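Local coordinates for adhesion G-protein coupled receptor G6 (Danio rerio, PDB 6V55) that probably acts as a cell-surface adhesion receptor in myelination, with a large calcium-binding extracellular region thought to regulate its signalling, at residues 565-577 against 676-688. Residues are numbered along the deposited sequence; the frame is centred on the assembly and turned at random.
Sequences ISNVMVSSEDAQK and FFGRTGLFQDHQN
A mixed helix-to-loop contact, with hydrogen bonds around Gln684 and an apolar core around Met569 and Leu682, forms where the chain leaving strand 671-677 passes the link between helices 555-568 and 573-593. The Gln684 side chain is extended beyond CG, and its NE2 donates to Glu573 O at 2.8 Å, nearly straight at 166°. The same nitrogen donates to Gly681 O at 2.9 Å; both acceptors lie in or near the amide plane of Gln684, so the two bonds together hold that amide against rotation. An alanine in place of Gln684 would probably leave Glu573 O and Gly681 O without this shared donor, and untie the type I turn 680-683 from the first turn of the helix at this point. Ser572 is the N-cap of that helix, its OG accepting from Ala575 N. The amide of Gln576 lies against the backbone of Gly681, OE1 3.1 Å from Gly681 C, where a side chain on Gly681 would run into Gln576 NE2; that NE2 donates to Ser571 O. Deeper in, Met569 CG meets Leu682 CD1 at 3.7 Å. Bent at chi3 (-127°), the methionine carries CE on to Phe677 CD2, 3.9 Å away, with SD at the ring edge in a Met-aromatic contact; Phe683 CZ covers one ring face. On the exposed side, Arg679 NE makes a weak hydrogen bond to Met569 O. Helices packed on a beta-sheet region are consistent with the GAIN domain of adhesion receptors, which carries the GPS motif.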
loop_
_atom_site.group_PDB
_atom_site.type_symbol
_atom_site.label_atom_id
_atom_site.label_comp_id
_atom_site.label_asym_id
_atom_site.label_seq_id
_atom_site.Cartn_x
_atom_site.Cartn_y
_atom_site.Cartn_z
ATOM N N ILE A 565 19.979 -10.374 22.191
ATOM C CA ILE A 565 20.692 -11.654 22.283
ATOM C C ILE A 565 19.759 -12.844 22.020
ATOM O O ILE A 565 20.171 -13.837 21.404
ATOM C CB ILE A 565 21.392 -11.749 23.657
ATOM C CG1 ILE A 565 22.209 -10.473 23.934
ATOM C CG2 ILE A 565 22.306 -12.952 23.725
ATOM C CD1 ILE A 565 23.439 -10.264 23.049
ATOM N N SER A 566 18.489 -12.749 22.432
ATOM C CA SER A 566 17.503 -13.782 22.107
ATOM C C SER A 566 17.228 -13.867 20.609
ATOM O O SER A 566 17.056 -14.971 20.072
ATOM C CB SER A 566 16.194 -13.504 22.829
ATOM O OG SER A 566 15.218 -14.497 22.548
ATOM N N ASN A 567 17.204 -12.716 19.924
ATOM C CA ASN A 567 17.006 -12.715 18.485
ATOM C C ASN A 567 18.234 -13.215 17.740
ATOM O O ASN A 567 18.098 -13.809 16.665
ATOM C CB ASN A 567 16.700 -11.320 18.001
ATOM C CG ASN A 567 15.330 -10.858 18.348
ATOM O OD1 ASN A 567 14.524 -11.609 18.892
ATOM N ND2 ASN A 567 15.067 -9.579 18.087
ATOM N N VAL A 568 19.446 -12.983 18.263
ATOM C CA VAL A 568 20.593 -13.593 17.590
ATOM C C VAL A 568 20.682 -15.079 17.893
ATOM O O VAL A 568 21.343 -15.800 17.154
ATOM C CB VAL A 568 21.959 -12.929 17.880
ATOM C CG1 VAL A 568 21.862 -11.408 17.859
ATOM C CG2 VAL A 568 22.613 -13.429 19.147
ATOM N N MET A 569 19.972 -15.579 18.902
ATOM C CA MET A 569 19.941 -17.018 19.115
ATOM C C MET A 569 19.088 -17.767 18.100
ATOM O O MET A 569 19.215 -18.988 18.011
ATOM C CB MET A 569 19.415 -17.330 20.495
ATOM C CG MET A 569 20.436 -17.192 21.547
ATOM S SD MET A 569 19.726 -17.583 23.141
ATOM C CE MET A 569 20.270 -16.067 23.878
ATOM N N VAL A 570 18.200 -17.095 17.361
ATOM C CA VAL A 570 17.409 -17.817 16.368
ATOM C C VAL A 570 17.997 -17.581 14.988
ATOM O O VAL A 570 17.404 -17.974 13.976
ATOM C CB VAL A 570 15.913 -17.445 16.396
ATOM C CG1 VAL A 570 15.290 -17.889 17.692
ATOM C CG2 VAL A 570 15.695 -15.978 16.195
ATOM N N SER A 571 19.190 -16.986 14.932
ATOM C CA SER A 571 19.893 -16.838 13.668
ATOM C C SER A 571 20.515 -18.166 13.273
ATOM O O SER A 571 20.454 -19.153 14.015
ATOM C CB SER A 571 20.952 -15.752 13.779
ATOM O OG SER A 571 20.298 -14.500 13.806
ATOM N N SER A 572 21.132 -18.194 12.093
ATOM C CA SER A 572 21.823 -19.399 11.643
ATOM C C SER A 572 23.064 -19.653 12.492
ATOM O O SER A 572 23.590 -18.752 13.153
ATOM C CB SER A 572 22.232 -19.276 10.178
ATOM O OG SER A 572 23.409 -18.488 10.059
ATOM N N GLU A 573 23.515 -20.912 12.484
ATOM C CA GLU A 573 24.646 -21.304 13.317
ATOM C C GLU A 573 25.953 -20.663 12.855
ATOM O O GLU A 573 26.838 -20.402 13.683
ATOM C CB GLU A 573 24.768 -22.825 13.334
ATOM C CG GLU A 573 23.688 -23.527 14.140
ATOM C CD GLU A 573 24.273 -24.490 15.159
ATOM O OE1 GLU A 573 25.516 -24.661 15.161
ATOM O OE2 GLU A 573 23.494 -25.067 15.958
ATOM N N ASP A 574 26.079 -20.354 11.560
ATOM C CA ASP A 574 27.278 -19.669 11.095
ATOM C C ASP A 574 27.239 -18.172 11.377
ATOM O O ASP A 574 28.304 -17.548 11.484
ATOM C CB ASP A 574 27.497 -19.936 9.604
ATOM C CG ASP A 574 28.542 -21.016 9.362
ATOM O OD1 ASP A 574 28.751 -21.837 10.291
ATOM O OD2 ASP A 574 29.142 -21.050 8.257
ATOM N N ALA A 575 26.047 -17.593 11.537
ATOM C CA ALA A 575 25.956 -16.179 11.890
ATOM C C ALA A 575 26.356 -15.940 13.343
ATOM O O ALA A 575 27.073 -14.977 13.648
ATOM C CB ALA A 575 24.542 -15.667 11.626
ATOM N N GLN A 576 25.932 -16.830 14.241
ATOM C CA GLN A 576 26.221 -16.664 15.658
ATOM C C GLN A 576 27.682 -16.918 15.993
ATOM O O GLN A 576 28.178 -16.316 16.954
ATOM C CB GLN A 576 25.370 -17.614 16.498
ATOM C CG GLN A 576 23.919 -17.582 16.204
ATOM C CD GLN A 576 23.146 -18.546 17.070
ATOM O OE1 GLN A 576 23.316 -18.577 18.292
ATOM N NE2 GLN A 576 22.275 -19.333 16.446
ATOM N N LYS A 577 28.375 -17.778 15.209
ATOM C CA LYS A 577 29.667 -18.362 15.599
ATOM C C LYS A 577 30.759 -17.314 15.782
ATOM O O LYS A 577 31.519 -17.376 16.755
ATOM C CB LYS A 577 30.119 -19.409 14.574
ATOM C CG LYS A 577 31.129 -20.429 15.151
ATOM C CD LYS A 577 31.426 -21.627 14.209
ATOM C CE LYS A 577 32.122 -21.231 12.890
ATOM N NZ LYS A 577 33.609 -21.460 12.908
ATOM N N PHE A 676 19.034 -19.143 31.774
ATOM C CA PHE A 676 18.619 -20.344 31.060
ATOM C C PHE A 676 18.666 -20.035 29.572
ATOM O O PHE A 676 18.004 -19.097 29.111
ATOM C CB PHE A 676 17.216 -20.784 31.497
ATOM C CG PHE A 676 16.664 -21.941 30.712
ATOM C CD1 PHE A 676 15.739 -21.733 29.680
ATOM C CD2 PHE A 676 17.050 -23.235 31.018
ATOM C CE1 PHE A 676 15.238 -22.799 28.954
ATOM C CE2 PHE A 676 16.545 -24.314 30.308
ATOM C CZ PHE A 676 15.646 -24.098 29.268
ATOM N N PHE A 677 19.437 -20.818 28.821
ATOM C CA PHE A 677 19.548 -20.638 27.377
ATOM C C PHE A 677 18.675 -21.688 26.696
ATOM O O PHE A 677 18.979 -22.883 26.735
ATOM C CB PHE A 677 21.001 -20.741 26.923
ATOM C CG PHE A 677 21.840 -19.544 27.282
ATOM C CD1 PHE A 677 22.442 -19.444 28.537
ATOM C CD2 PHE A 677 22.040 -18.519 26.358
ATOM C CE1 PHE A 677 23.219 -18.343 28.870
ATOM C CE2 PHE A 677 22.830 -17.409 26.680
ATOM C CZ PHE A 677 23.419 -17.331 27.938
ATOM N N GLY A 678 17.572 -21.247 26.097
ATOM C CA GLY A 678 16.712 -22.178 25.390
ATOM C C GLY A 678 17.306 -22.705 24.102
ATOM O O GLY A 678 16.935 -23.798 23.665
ATOM N N ARG A 679 18.224 -21.957 23.492
ATOM C CA ARG A 679 18.843 -22.330 22.232
ATOM C C ARG A 679 20.346 -22.468 22.436
ATOM O O ARG A 679 20.928 -21.845 23.332
ATOM C CB ARG A 679 18.510 -21.303 21.149
ATOM C CG ARG A 679 17.033 -21.334 20.775
ATOM C CD ARG A 679 16.788 -20.856 19.361
ATOM N NE ARG A 679 17.528 -21.665 18.404
ATOM C CZ ARG A 679 17.019 -22.707 17.756
ATOM N NH1 ARG A 679 15.749 -23.051 17.951
ATOM N NH2 ARG A 679 17.785 -23.395 16.909
ATOM N N THR A 680 20.979 -23.316 21.626
ATOM C CA THR A 680 22.352 -23.725 21.905
ATOM C C THR A 680 23.367 -23.186 20.912
ATOM O O THR A 680 24.527 -23.597 20.963
ATOM C CB THR A 680 22.471 -25.252 21.948
ATOM O OG1 THR A 680 22.538 -25.769 20.609
ATOM C CG2 THR A 680 21.297 -25.879 22.695
ATOM N N GLY A 681 22.984 -22.260 20.038
ATOM C CA GLY A 681 23.879 -21.855 18.960
ATOM C C GLY A 681 25.004 -20.920 19.367
ATOM O O GLY A 681 25.845 -20.588 18.523
ATOM N N LEU A 682 25.011 -20.442 20.605
ATOM C CA LEU A 682 26.102 -19.618 21.102
ATOM C C LEU A 682 27.217 -20.447 21.736
ATOM O O LEU A 682 28.228 -19.874 22.164
ATOM C CB LEU A 682 25.568 -18.584 22.118
ATOM C CG LEU A 682 24.484 -17.554 21.723
ATOM C CD1 LEU A 682 23.887 -16.896 22.959
ATOM C CD2 LEU A 682 25.040 -16.487 20.785
ATOM N N PHE A 683 27.071 -21.771 21.799
ATOM C CA PHE A 683 28.004 -22.628 22.523
ATOM C C PHE A 683 28.631 -23.676 21.607
ATOM O O PHE A 683 28.829 -24.836 21.995
ATOM C CB PHE A 683 27.313 -23.305 23.705
ATOM C CG PHE A 683 26.704 -22.348 24.692
ATOM C CD1 PHE A 683 25.362 -21.987 24.589
ATOM C CD2 PHE A 683 27.468 -21.819 25.732
ATOM C CE1 PHE A 683 24.791 -21.115 25.496
ATOM C CE2 PHE A 683 26.896 -20.941 26.648
ATOM C CZ PHE A 683 25.552 -20.589 26.522
ATOM N N GLN A 684 28.976 -23.271 20.389
ATOM C CA GLN A 684 29.541 -24.189 19.410
ATOM C C GLN A 684 30.990 -24.536 19.743
ATOM O O GLN A 684 31.775 -23.679 20.159
ATOM C CB GLN A 684 29.449 -23.576 18.016
ATOM C CG GLN A 684 28.017 -23.263 17.633
ATOM C CD GLN A 684 27.896 -22.685 16.254
ATOM O OE1 GLN A 684 28.636 -23.066 15.352
ATOM N NE2 GLN A 684 26.936 -21.790 16.065
ATOM N N ASP A 685 31.329 -25.813 19.565
ATOM C CA ASP A 685 32.644 -26.357 19.899
ATOM C C ASP A 685 33.020 -27.322 18.782
ATOM O O ASP A 685 32.380 -28.371 18.628
ATOM C CB ASP A 685 32.608 -27.067 21.254
ATOM C CG ASP A 685 33.984 -27.242 21.890
ATOM O OD1 ASP A 685 35.008 -27.323 21.178
ATOM O OD2 ASP A 685 34.037 -27.324 23.138
ATOM N N HIS A 686 34.053 -26.977 18.011
ATOM C CA HIS A 686 34.552 -27.852 16.962
ATOM C C HIS A 686 35.731 -28.716 17.420
ATOM O O HIS A 686 36.359 -29.380 16.588
ATOM C CB HIS A 686 34.942 -27.026 15.740
ATOM C CG HIS A 686 33.774 -26.414 15.029
ATOM N ND1 HIS A 686 33.916 -25.407 14.096
ATOM C CD2 HIS A 686 32.447 -26.662 15.116
ATOM C CE1 HIS A 686 32.725 -25.058 13.645
ATOM N NE2 HIS A 686 31.816 -25.805 14.247
ATOM N N GLN A 687 36.043 -28.719 18.719
ATOM C CA GLN A 687 37.040 -29.616 19.290
ATOM C C GLN A 687 36.376 -30.560 20.286
ATOM O O GLN A 687 36.863 -30.748 21.401
ATOM C CB GLN A 687 38.163 -28.817 19.956
ATOM C CG GLN A 687 39.249 -28.381 18.974
ATOM C CD GLN A 687 40.283 -27.445 19.589
ATOM O OE1 GLN A 687 40.479 -26.327 19.111
ATOM N NE2 GLN A 687 40.960 -27.902 20.645
ATOM N N ASN A 688 35.258 -31.160 19.900
ATOM C CA ASN A 688 34.456 -31.948 20.822
ATOM C C ASN A 688 34.570 -33.445 20.599
ATOM O O ASN A 688 33.862 -34.199 21.280
ATOM C CB ASN A 688 32.984 -31.535 20.721
ATOM C CG ASN A 688 32.539 -30.699 21.901
ATOM O OD1 ASN A 688 33.284 -30.545 22.876
ATOM N ND2 ASN A 688 31.322 -30.151 21.823
#